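Local coordinates for polysaccharide deacetylase-like protein (Bacillus anthracis, PDB 4V33) that probably removes acetyl groups from cell-wall polysaccharide with a zinc-dependent deacetylase domain, and is required for osmotic stability and cell shape maintenance in its bacterium, at residues His150-Tyr155 with Met212-Val217; Leu185-Trp190 with Tyr318-Thr323; Phe204-Lys209 with Ala266-Leu271; Phe259-His264 with Glu286-Ile291. One frame throughout, in Å; residues are numbered along the deposited sequence.

Contact 1: His150-Tyr155 with Met212-Val217. With ACT (acetate ion), chain C.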
# COMPACT_ATOMS: atom_id res chain seq x y z
N HIS A 150 3.67 -2.15 17.80
CA HIS A 150 3.97 -3.37 18.54
C HIS A 150 2.84 -3.68 19.52
O HIS A 150 1.85 -4.29 19.14
CB HIS A 150 5.32 -3.26 19.23
CG HIS A 150 6.47 -3.42 18.30
ND1 HIS A 150 6.89 -2.42 17.44
CD2 HIS A 150 7.27 -4.49 18.05
CE1 HIS A 150 7.91 -2.86 16.73
NE2 HIS A 150 8.15 -4.11 17.07
N ALA A 151 2.98 -3.25 20.77
CA ALA A 151 1.95 -3.49 21.78
C ALA A 151 0.90 -2.38 21.72
O ALA A 151 1.24 -1.21 21.57
CB ALA A 151 2.57 -3.55 23.16
N ILE A 152 -0.37 -2.77 21.80
CA ILE A 152 -1.46 -1.81 21.98
C ILE A 152 -2.06 -2.09 23.35
O ILE A 152 -2.92 -2.96 23.52
CB ILE A 152 -2.53 -1.93 20.89
CG1 ILE A 152 -1.89 -1.82 19.50
CG2 ILE A 152 -3.60 -0.85 21.08
CD1 ILE A 152 -1.23 -0.47 19.22
N ASP A 153 -1.57 -1.39 24.36
CA ASP A 153 -2.00 -1.65 25.73
C ASP A 153 -1.60 -0.46 26.57
O ASP A 153 -0.73 0.31 26.17
CB ASP A 153 -1.31 -2.92 26.27
CG ASP A 153 -2.11 -3.59 27.37
OD1 ASP A 153 -3.07 -2.98 27.88
OD2 ASP A 153 -1.78 -4.74 27.72
N ASP A 154 -2.25 -0.33 27.73
CA ASP A 154 -1.88 0.69 28.72
C ASP A 154 -0.65 0.18 29.44
O ASP A 154 -0.68 -0.89 30.06
CB ASP A 154 -3.01 0.95 29.73
CG ASP A 154 -4.30 1.39 29.05
OD1 ASP A 154 -4.28 2.38 28.31
OD2 ASP A 154 -5.34 0.73 29.27
N TYR A 155 0.44 0.92 29.36
CA TYR A 155 1.70 0.47 29.95
C TYR A 155 1.67 0.57 31.47
O TYR A 155 1.28 1.59 32.03
CB TYR A 155 2.86 1.29 29.37
CG TYR A 155 4.23 0.87 29.86
CD1 TYR A 155 4.82 -0.29 29.40
CD2 TYR A 155 4.93 1.66 30.75
CE1 TYR A 155 6.07 -0.67 29.83
CE2 TYR A 155 6.19 1.29 31.19
CZ TYR A 155 6.75 0.12 30.73
OH TYR A 155 7.99 -0.26 31.16
N MET A 212 -5.46 -7.74 20.21
CA MET A 212 -6.92 -7.80 20.20
C MET A 212 -7.55 -6.45 20.56
O MET A 212 -8.67 -6.16 20.14
CB MET A 212 -7.45 -8.91 21.13
CG MET A 212 -7.18 -10.32 20.62
SD MET A 212 -8.03 -10.67 19.06
CE MET A 212 -9.69 -11.00 19.66
N ASN A 213 -6.83 -5.62 21.32
CA ASN A 213 -7.31 -4.25 21.58
C ASN A 213 -7.36 -3.43 20.30
O ASN A 213 -8.30 -2.66 20.09
CB ASN A 213 -6.42 -3.54 22.60
CG ASN A 213 -6.49 -4.17 23.97
OD1 ASN A 213 -7.53 -4.70 24.38
ND2 ASN A 213 -5.38 -4.12 24.70
N ALA A 214 -6.34 -3.58 19.45
CA ALA A 214 -6.32 -2.89 18.16
C ALA A 214 -7.47 -3.37 17.28
O ALA A 214 -8.15 -2.57 16.65
CB ALA A 214 -4.99 -3.09 17.46
N PHE A 215 -7.67 -4.68 17.25
CA PHE A 215 -8.79 -5.29 16.54
C PHE A 215 -10.12 -4.67 16.96
O PHE A 215 -10.92 -4.24 16.11
CB PHE A 215 -8.75 -6.80 16.80
CG PHE A 215 -9.93 -7.56 16.25
CD1 PHE A 215 -10.33 -7.41 14.93
CD2 PHE A 215 -10.62 -8.45 17.06
CE1 PHE A 215 -11.41 -8.11 14.43
CE2 PHE A 215 -11.70 -9.17 16.56
CZ PHE A 215 -12.09 -9.00 15.25
N HIS A 216 -10.36 -4.60 18.26
CA HIS A 216 -11.61 -4.04 18.77
C HIS A 216 -11.77 -2.56 18.41
O HIS A 216 -12.88 -2.12 18.12
CB HIS A 216 -11.70 -4.25 20.28
CG HIS A 216 -11.78 -5.69 20.67
ND1 HIS A 216 -11.30 -6.17 21.87
CD2 HIS A 216 -12.31 -6.76 20.03
CE1 HIS A 216 -11.51 -7.47 21.94
NE2 HIS A 216 -12.12 -7.85 20.84
N VAL A 217 -10.68 -1.81 18.44
CA VAL A 217 -10.73 -0.39 18.06
C VAL A 217 -11.10 -0.27 16.58
O VAL A 217 -11.93 0.56 16.20
CB VAL A 217 -9.39 0.31 18.33
CG1 VAL A 217 -9.30 1.63 17.59
CG2 VAL A 217 -9.19 0.51 19.84
C ACT C . 10.65 -6.08 15.04
O ACT C . 9.44 -6.07 15.40
OXT ACT C . 11.49 -6.64 15.79
CH3 ACT C . 11.07 -5.44 13.76
O HOH W 1 -4.82 -5.88 27.16

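Contact 2: Leu185-Trp190 with Tyr318-Thr323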
# COMPACT_ATOMS: atom_id res chain seq x y z
N LEU A 185 -4.82 -0.43 3.56
CA LEU A 185 -4.59 -1.57 2.69
C LEU A 185 -3.79 -2.65 3.39
O LEU A 185 -3.13 -2.40 4.41
CB LEU A 185 -3.83 -1.15 1.44
CG LEU A 185 -4.51 -0.16 0.50
CD1 LEU A 185 -3.56 0.21 -0.63
CD2 LEU A 185 -5.82 -0.73 -0.04
N THR A 186 -3.85 -3.85 2.83
CA THR A 186 -2.95 -4.94 3.20
C THR A 186 -2.29 -5.44 1.93
O THR A 186 -2.66 -5.02 0.84
CB THR A 186 -3.70 -6.09 3.91
OG1 THR A 186 -4.79 -6.56 3.09
CG2 THR A 186 -4.26 -5.62 5.25
N PHE A 187 -1.33 -6.36 2.03
CA PHE A 187 -0.53 -6.71 0.85
C PHE A 187 -1.28 -7.46 -0.25
O PHE A 187 -0.84 -7.49 -1.39
CB PHE A 187 0.77 -7.43 1.26
CG PHE A 187 1.75 -6.51 1.92
CD1 PHE A 187 2.47 -5.59 1.16
CD2 PHE A 187 1.92 -6.50 3.30
CE1 PHE A 187 3.35 -4.71 1.75
CE2 PHE A 187 2.80 -5.62 3.91
CZ PHE A 187 3.52 -4.72 3.13
N GLU A 188 -2.43 -8.02 0.10
CA GLU A 188 -3.31 -8.61 -0.91
C GLU A 188 -3.79 -7.56 -1.93
O GLU A 188 -4.21 -7.92 -3.03
CB GLU A 188 -4.52 -9.27 -0.26
CG GLU A 188 -4.18 -10.45 0.63
CD GLU A 188 -3.83 -10.05 2.05
OE1 GLU A 188 -3.74 -8.83 2.35
OE2 GLU A 188 -3.68 -10.97 2.88
N ARG A 189 -3.73 -6.29 -1.55
CA ARG A 189 -4.14 -5.21 -2.44
C ARG A 189 -2.96 -4.33 -2.82
O ARG A 189 -3.13 -3.14 -3.07
CB ARG A 189 -5.23 -4.35 -1.79
CG ARG A 189 -6.57 -5.04 -1.72
CD ARG A 189 -7.62 -4.07 -1.19
NE ARG A 189 -7.93 -3.03 -2.16
CZ ARG A 189 -8.70 -1.97 -1.90
NH1 ARG A 189 -9.22 -1.81 -0.69
NH2 ARG A 189 -8.96 -1.08 -2.85
N TRP A 190 -1.76 -4.91 -2.87
CA TRP A 190 -0.58 -4.14 -3.29
C TRP A 190 -0.80 -3.51 -4.67
O TRP A 190 -0.37 -2.38 -4.92
CB TRP A 190 0.68 -5.02 -3.32
CG TRP A 190 1.88 -4.20 -3.63
CD1 TRP A 190 2.64 -4.23 -4.77
CD2 TRP A 190 2.46 -3.20 -2.79
NE1 TRP A 190 3.65 -3.30 -4.68
CE2 TRP A 190 3.56 -2.66 -3.48
CE3 TRP A 190 2.14 -2.71 -1.52
CZ2 TRP A 190 4.35 -1.65 -2.93
CZ3 TRP A 190 2.93 -1.71 -0.98
CH2 TRP A 190 4.02 -1.19 -1.69
N TYR A 318 8.62 -15.31 0.16
CA TYR A 318 7.73 -14.16 0.39
C TYR A 318 7.80 -13.17 -0.77
O TYR A 318 8.86 -13.00 -1.37
CB TYR A 318 8.10 -13.44 1.69
CG TYR A 318 7.95 -14.30 2.92
CD1 TYR A 318 6.72 -14.43 3.54
CD2 TYR A 318 9.04 -14.97 3.46
CE1 TYR A 318 6.56 -15.21 4.66
CE2 TYR A 318 8.90 -15.76 4.59
CZ TYR A 318 7.66 -15.87 5.19
OH TYR A 318 7.49 -16.65 6.31
N GLN A 319 6.68 -12.52 -1.06
CA GLN A 319 6.65 -11.46 -2.06
C GLN A 319 7.02 -10.11 -1.46
O GLN A 319 7.51 -9.22 -2.17
CB GLN A 319 5.26 -11.36 -2.70
CG GLN A 319 4.82 -12.58 -3.46
CD GLN A 319 3.35 -12.50 -3.82
OE1 GLN A 319 2.61 -13.48 -3.71
NE2 GLN A 319 2.92 -11.32 -4.26
N PHE A 320 6.78 -9.95 -0.16
CA PHE A 320 6.95 -8.65 0.51
C PHE A 320 7.71 -8.84 1.82
O PHE A 320 7.47 -9.81 2.55
CB PHE A 320 5.59 -8.01 0.83
CG PHE A 320 4.74 -7.78 -0.37
CD1 PHE A 320 4.93 -6.66 -1.16
CD2 PHE A 320 3.77 -8.70 -0.74
CE1 PHE A 320 4.16 -6.45 -2.29
CE2 PHE A 320 2.99 -8.51 -1.87
CZ PHE A 320 3.19 -7.38 -2.64
N ALA A 321 8.61 -7.92 2.12
CA ALA A 321 9.32 -7.94 3.39
C ALA A 321 9.57 -6.52 3.85
O ALA A 321 10.01 -5.68 3.07
CB ALA A 321 10.62 -8.72 3.27
N THR A 322 9.26 -6.25 5.12
CA THR A 322 9.44 -4.92 5.69
C THR A 322 10.60 -4.88 6.67
O THR A 322 10.86 -5.83 7.41
CB THR A 322 8.17 -4.42 6.42
OG1 THR A 322 7.65 -5.46 7.26
CG2 THR A 322 7.11 -4.00 5.41
N THR A 323 11.29 -3.74 6.66
CA THR A 323 12.43 -3.49 7.54
C THR A 323 12.02 -2.53 8.63
O THR A 323 10.83 -2.23 8.79
CB THR A 323 13.60 -2.87 6.74
OG1 THR A 323 13.28 -1.51 6.40
CG2 THR A 323 13.87 -3.66 5.45

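Contact 3: Phe204-Lys209 with Ala266-Leu271. With ZN (zinc ion), chain D.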
# COMPACT_ATOMS: atom_id res chain seq x y z
N PHE A 204 1.41 -4.49 12.54
CA PHE A 204 1.73 -4.82 13.93
C PHE A 204 2.75 -5.93 13.93
O PHE A 204 2.62 -6.90 13.18
CB PHE A 204 0.49 -5.33 14.65
CG PHE A 204 -0.62 -4.34 14.72
CD1 PHE A 204 -1.56 -4.28 13.70
CD2 PHE A 204 -0.74 -3.47 15.79
CE1 PHE A 204 -2.60 -3.36 13.73
CE2 PHE A 204 -1.78 -2.54 15.84
CZ PHE A 204 -2.71 -2.48 14.80
N ASP A 205 3.75 -5.80 14.80
CA ASP A 205 4.78 -6.83 14.92
C ASP A 205 4.62 -7.65 16.18
O ASP A 205 4.52 -7.09 17.29
CB ASP A 205 6.18 -6.20 14.93
CG ASP A 205 6.63 -5.74 13.56
OD1 ASP A 205 5.81 -5.71 12.63
OD2 ASP A 205 7.82 -5.41 13.41
N ASP A 206 4.60 -8.97 15.98
CA ASP A 206 4.86 -10.05 16.95
C ASP A 206 3.67 -10.97 17.25
O ASP A 206 3.87 -12.15 17.52
CB ASP A 206 5.47 -9.59 18.29
CG ASP A 206 6.84 -8.94 18.13
OD1 ASP A 206 7.41 -8.87 17.01
OD2 ASP A 206 7.34 -8.48 19.18
N GLY A 207 2.46 -10.44 17.19
CA GLY A 207 1.29 -11.22 17.54
C GLY A 207 1.02 -11.27 19.03
O GLY A 207 0.61 -12.29 19.56
N MET A 208 1.27 -10.15 19.71
CA MET A 208 0.91 -10.05 21.12
C MET A 208 -0.61 -10.14 21.30
O MET A 208 -1.38 -9.63 20.48
CB MET A 208 1.42 -8.73 21.70
CG MET A 208 2.92 -8.69 21.83
SD MET A 208 3.47 -7.09 22.47
CE MET A 208 4.19 -6.40 20.99
N LYS A 209 -1.01 -10.76 22.40
CA LYS A 209 -2.42 -10.88 22.75
C LYS A 209 -3.10 -9.52 22.79
O LYS A 209 -4.26 -9.37 22.39
CB LYS A 209 -2.55 -11.56 24.12
CG LYS A 209 -3.97 -11.76 24.61
CD LYS A 209 -4.63 -12.89 23.87
CE LYS A 209 -5.83 -13.44 24.63
NZ LYS A 209 -6.33 -14.68 23.97
N ALA A 266 9.53 -17.97 12.48
CA ALA A 266 9.08 -18.98 13.43
C ALA A 266 9.35 -18.56 14.87
O ALA A 266 8.49 -18.69 15.73
CB ALA A 266 9.74 -20.31 13.15
N THR A 267 10.57 -18.09 15.13
CA THR A 267 10.98 -17.78 16.50
C THR A 267 11.43 -16.34 16.72
O THR A 267 11.99 -16.04 17.77
CB THR A 267 12.10 -18.73 17.00
OG1 THR A 267 13.32 -18.48 16.29
CG2 THR A 267 11.70 -20.19 16.85
N HIS A 268 11.19 -15.46 15.75
CA HIS A 268 11.66 -14.07 15.80
C HIS A 268 13.19 -14.09 15.69
O HIS A 268 13.92 -13.50 16.49
CB HIS A 268 11.19 -13.35 17.07
CG HIS A 268 11.20 -11.86 16.99
ND1 HIS A 268 12.17 -11.09 17.61
CD2 HIS A 268 10.36 -10.99 16.39
CE1 HIS A 268 11.92 -9.81 17.38
NE2 HIS A 268 10.81 -9.72 16.66
N ALA A 269 13.66 -14.79 14.66
CA ALA A 269 15.08 -15.06 14.47
C ALA A 269 15.86 -13.85 13.99
O ALA A 269 15.38 -13.06 13.19
CB ALA A 269 15.26 -16.20 13.47
N ASP A 270 17.10 -13.74 14.47
CA ASP A 270 18.02 -12.73 13.97
C ASP A 270 18.56 -13.27 12.65
O ASP A 270 19.55 -13.99 12.62
CB ASP A 270 19.16 -12.52 14.98
CG ASP A 270 20.07 -11.37 14.63
OD1 ASP A 270 19.77 -10.64 13.66
OD2 ASP A 270 21.08 -11.19 15.34
N LEU A 271 17.86 -12.95 11.57
CA LEU A 271 18.09 -13.66 10.31
C LEU A 271 19.53 -13.69 9.76
O LEU A 271 19.95 -14.73 9.26
CB LEU A 271 17.09 -13.18 9.25
CG LEU A 271 15.65 -13.56 9.56
CD1 LEU A 271 14.68 -12.82 8.65
CD2 LEU A 271 15.47 -15.07 9.42
ZN ZN D . 9.33 -8.25 16.26
O HOH W 2 9.60 -7.15 17.95

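Contact 4: Phe259-His264 with Glu286-Ile291. With ZN (zinc ion), chain D.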
# COMPACT_ATOMS: atom_id res chain seq x y z
N PHE A 259 -8.14 -8.28 9.39
CA PHE A 259 -6.72 -8.60 9.44
C PHE A 259 -6.20 -9.51 8.35
O PHE A 259 -6.85 -10.48 7.96
CB PHE A 259 -6.35 -9.18 10.81
CG PHE A 259 -6.07 -8.13 11.84
CD1 PHE A 259 -7.10 -7.59 12.58
CD2 PHE A 259 -4.78 -7.67 12.05
CE1 PHE A 259 -6.86 -6.60 13.53
CE2 PHE A 259 -4.52 -6.68 12.99
CZ PHE A 259 -5.57 -6.15 13.73
N SER A 260 -5.02 -9.16 7.87
CA SER A 260 -4.20 -10.04 7.05
C SER A 260 -3.11 -10.58 7.97
O SER A 260 -2.33 -9.81 8.53
CB SER A 260 -3.57 -9.24 5.92
OG SER A 260 -2.70 -10.04 5.15
N MET A 261 -3.06 -11.90 8.13
CA MET A 261 -2.14 -12.51 9.09
C MET A 261 -0.91 -13.01 8.35
O MET A 261 -1.00 -13.92 7.53
CB MET A 261 -2.84 -13.66 9.82
CG MET A 261 -2.08 -14.23 11.01
SD MET A 261 -2.01 -13.10 12.43
CE MET A 261 -3.65 -12.46 12.34
N GLN A 262 0.22 -12.38 8.62
CA GLN A 262 1.44 -12.63 7.88
C GLN A 262 2.55 -13.04 8.84
O GLN A 262 2.30 -13.22 10.03
CB GLN A 262 1.80 -11.38 7.06
CG GLN A 262 0.68 -10.95 6.09
CD GLN A 262 0.39 -12.02 5.04
OE1 GLN A 262 1.30 -12.70 4.58
NE2 GLN A 262 -0.89 -12.17 4.68
N SER A 263 3.76 -13.22 8.32
CA SER A 263 4.82 -13.88 9.09
C SER A 263 5.81 -12.95 9.79
O SER A 263 6.21 -11.94 9.23
CB SER A 263 5.60 -14.79 8.14
OG SER A 263 6.66 -15.46 8.82
N HIS A 264 6.23 -13.31 11.00
CA HIS A 264 7.35 -12.64 11.66
C HIS A 264 8.43 -13.67 11.97
O HIS A 264 9.16 -13.54 12.95
CB HIS A 264 6.89 -11.94 12.96
CG HIS A 264 7.71 -10.75 13.36
ND1 HIS A 264 8.66 -10.16 12.54
CD2 HIS A 264 7.70 -10.01 14.50
CE1 HIS A 264 9.20 -9.13 13.17
NE2 HIS A 264 8.64 -9.02 14.36
N GLU A 286 4.23 -21.79 6.01
CA GLU A 286 3.36 -22.94 5.81
C GLU A 286 2.46 -23.21 7.02
O GLU A 286 1.27 -23.48 6.86
CB GLU A 286 4.19 -24.19 5.47
CG GLU A 286 4.96 -24.04 4.18
CD GLU A 286 5.97 -25.15 3.96
OE1 GLU A 286 6.23 -25.93 4.90
OE2 GLU A 286 6.51 -25.24 2.83
N LYS A 287 3.03 -23.13 8.22
CA LYS A 287 2.27 -23.37 9.44
C LYS A 287 1.19 -22.31 9.63
O LYS A 287 0.06 -22.62 10.01
CB LYS A 287 3.21 -23.38 10.65
CG LYS A 287 2.53 -23.73 11.96
CD LYS A 287 3.54 -23.78 13.10
CE LYS A 287 3.14 -24.81 14.15
NZ LYS A 287 3.88 -24.59 15.43
N LEU A 288 1.53 -21.05 9.37
CA LEU A 288 0.57 -19.97 9.53
C LEU A 288 -0.59 -20.08 8.54
O LEU A 288 -1.74 -19.84 8.90
CB LEU A 288 1.26 -18.61 9.41
CG LEU A 288 0.40 -17.38 9.72
CD1 LEU A 288 -0.13 -17.45 11.14
CD2 LEU A 288 1.24 -16.13 9.54
N GLU A 289 -0.30 -20.49 7.31
CA GLU A 289 -1.33 -20.70 6.29
C GLU A 289 -2.34 -21.76 6.72
O GLU A 289 -3.53 -21.64 6.44
CB GLU A 289 -0.70 -21.09 4.95
CG GLU A 289 -0.09 -19.90 4.22
CD GLU A 289 0.51 -20.26 2.88
OE1 GLU A 289 0.81 -21.46 2.64
OE2 GLU A 289 0.70 -19.35 2.05
N LYS A 290 -1.86 -22.81 7.40
CA LYS A 290 -2.77 -23.85 7.87
C LYS A 290 -3.70 -23.31 8.95
O LYS A 290 -4.85 -23.73 9.06
CB LYS A 290 -1.99 -25.06 8.40
CG LYS A 290 -1.23 -25.82 7.33
CD LYS A 290 -0.73 -27.15 7.88
CE LYS A 290 0.13 -27.89 6.86
NZ LYS A 290 1.38 -27.14 6.54
N ILE A 291 -3.20 -22.37 9.75
CA ILE A 291 -3.99 -21.77 10.81
C ILE A 291 -5.04 -20.81 10.26
O ILE A 291 -6.20 -20.84 10.67
CB ILE A 291 -3.10 -21.00 11.81
CG1 ILE A 291 -2.13 -21.96 12.50
CG2 ILE A 291 -3.96 -20.28 12.83
CD1 ILE A 291 -1.10 -21.27 13.37
ZN ZN D . 9.33 -8.25 16.26
O HOH W 2 9.60 -7.15 17.95

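Contact 1: His150-Tyr155 with Met212-Val217
Ile152 and Asn213 join the short strand 151-152 to the first turns of helix 211-221 in a distorted (β/α)-barrel, on the side of the rim whose His150 reaches the acetate at the zinc site. Segment 150-155 follows strand 146-149 and the helix follows strand 199-206, so the contact ties neighbouring parts of the rim together. Its main link is a hydrogen bond from Asn213 ND2 to Ile152 O, 3.0 Å long and almost straight at 175°. The acceptor lies in the plane of the Asn213 amide, while the donor stands tilted by 15° from the carbonyl plane of Ile152. Asparagine suits this place because its short arm, with CG lying beside the backbone N, reaches a main-chain oxygen and still has a second N-H to give. That second group goes to a water, 3.1 Å from Asn213 ND2, which in turn donates weakly to Asp153 OD2. No direct hydrogen bond joins the Asp153 carboxylate to the amide; the water bridges them. Beside this polar link, the branched side chain of Ile152 rests on the helix: CG1 lies 3.9 Å from Ala214 CB, and CG2 passes alongside Asn213 CB at 4.2 Å. A methyl group at Ala214 lets the helix come this close, and Phe204 of the strand touches both Ile152 and Ala214. Asn210 and Asn211 hold the same segment by its backbone at Ile152 and His150. At the segment's start, His150 NE2 donates to acetate O over 2.9 Å, with the acetate at the edge of the imidazole ring.

Contact 2: Leu185-Trp190 with Tyr318-Thr323
With chi1 of -72°, Phe187 has its ring beside its own backbone N, and Phe320 takes the same kind of rotamer on the facing strand; the two rings overlap, their side chains coming from opposite directions. Trp190 instead swings its indole anti to the backbone N (chi1 -175°) and reaches the far end of the Phe320 ring. The Phe pair is an offset stack, centroids of the Phe187 and Phe320 rings 4.7 Å apart and planes inclined by 28°. The offset lets each CB sit over the other's face: Phe320 CB is 4.2 Å from the centroid of the Phe187 ring, a CH-pi contact that Phe187 CB returns on Phe320. Trp190 meets Phe320 obliquely, with Phe320 CE1 standing over one face of the indole, 3.5 Å from Trp190 CG. A short 3-10 turn, closed by Trp190 N donating to Phe187 O at 3.1 Å, brings both aromatic groups to the same side. On strand 320-326, Thr322 also faces this way and adds a methyl, CG2, 4.3 Å from Phe187 CZ. On the side of the turn away from Phe320, Glu188 OE1 accepts from Thr186 OG1 over 2.6 Å, while OE2 bonds Ser260 OG. The cluster packs against the barrel at the start of strand 320-326, where Phe201, Tyr233 and Met341 also touch Phe187. No hydrogen bond crosses between the two segments, so their cohesion comes from dispersion and the burial of flat hydrocarbon surface, for which phenylalanine and tryptophan are well suited.

Contact 3: Phe204-Lys209 with Ala266-Leu271
Asp206 and His268 meet as two ligands of one zinc ion, a metal-bridged contact at the mouth of the barrel between the end of strand 199-206 and the loop that follows strand 259-263. Little surface is shared; the ion does the joining. Asp206 OD1 binds it at 2.1 Å and His268 NE2 at 2.1 Å, which leaves Asp206 OD1 and His268 NE2 3.5 Å apart as neighbours in the coordination shell, with no hydrogen bond between them. Carboxylate and imidazole planes are turned 83° apart. Asp206 binds through one oxygen: OD2 stays 3.5 Å from the zinc and instead accepts a hydrogen bond, 2.9 Å long, from the water that is itself a ligand at 2.0 Å from the zinc. One carboxylate thus holds the metal with one oxygen and orients its water with the other. With His264 as the third protein ligand, this is the Asp-His-His metal site of the polysaccharide deacetylase (CE4) family, and an oxygen of the acetate occupies a further position on the zinc. Both ligands sit on unusual backbone: Asp206, at the strand's end, and His268 each have a positive phi. Gly207 follows in a conformation where a CB would press on the preceding carbonyl oxygen, so glycine fits there. The chi1 of His268, -160°, carries the ring anti to the backbone N and toward the metal. Phe303 and His264 each meet the His268 ring edge-to-face. The neighbouring Asp205 forms a salt bridge with Arg343.

Contact 4: Phe259-His264 with Glu286-Ile291
Strand 259-263 and helix 286-291 run nearly antiparallel, at 161°, with their axes approaching to 8.7 Å, and they come nearest in backbone at Ser263 and Leu288. Leu288 supplies the whole helical side of the contact. Its CG lies anti to the backbone N (chi1 -173°), which sends both methyl branches onto the strand. CD2 comes over the main chain, only 3.1 Å from Gln262 O, with Met261 O at 3.7 Å from the same Leu288 CD2; this is tight packing of a methyl on a peptide. Leu288 CD1 takes the neighbouring side chain instead, touching Met261 CG at 3.8 Å, where the two chains cross at about a right angle. Beyond that point Met261 bends at chi2 and chi3, and its flexible end turns from Leu288 to helix 247-255, where it packs on Ile250 and Val254. An unbranched methionine can thus serve two helices, while the forked leucine fits over the peptide and the side chain together. Gln262 points away from the helix. Gln262 NE2 donates to Ser260 OG over 2.8 Å, and its OE1 accepts from the backbone N of Ile297 and Ala298, so both ends of the buried amide are hydrogen-bonded and it bridges toward strand 298-300. Ser263 OG turns to the Tyr318 hydroxyl. At the strand's end, His264 ND1 bonds to Ala300 O, which fixes the ring's rotation as NE2 binds zinc at 2.2 Å. A helix laid antiparallel on the strand before it, with a metal ligand at the strand's C-terminal end, is the β/α arrangement of the deacetylase barrel.

How the contacts relate
Contacts 3 and 4 share the zinc and its water, their centres about 12 Å apart: contact 3 brings Asp206 and His268, contact 4 His264, and Asp206 OD1 lies 2.8 Å from His264 CD2. Contact 1 flanks this site, its centre about 16 Å from that of contact 3; Ala214 CB packs on Phe204 CZ at 3.5 Å, and His150 reaches the acetate that also touches the metal. Contact 2 lies deeper, with no touch to contact 3, but it meets contact 4 through probable hydrogen bonds: Glu188 OE2 to Ser260 OG at 2.6 Å and Tyr318 OH to Ser263 OG at 2.9 Å. Both bonds end on strand 259-263, the strand that leads into the zinc ligand His264.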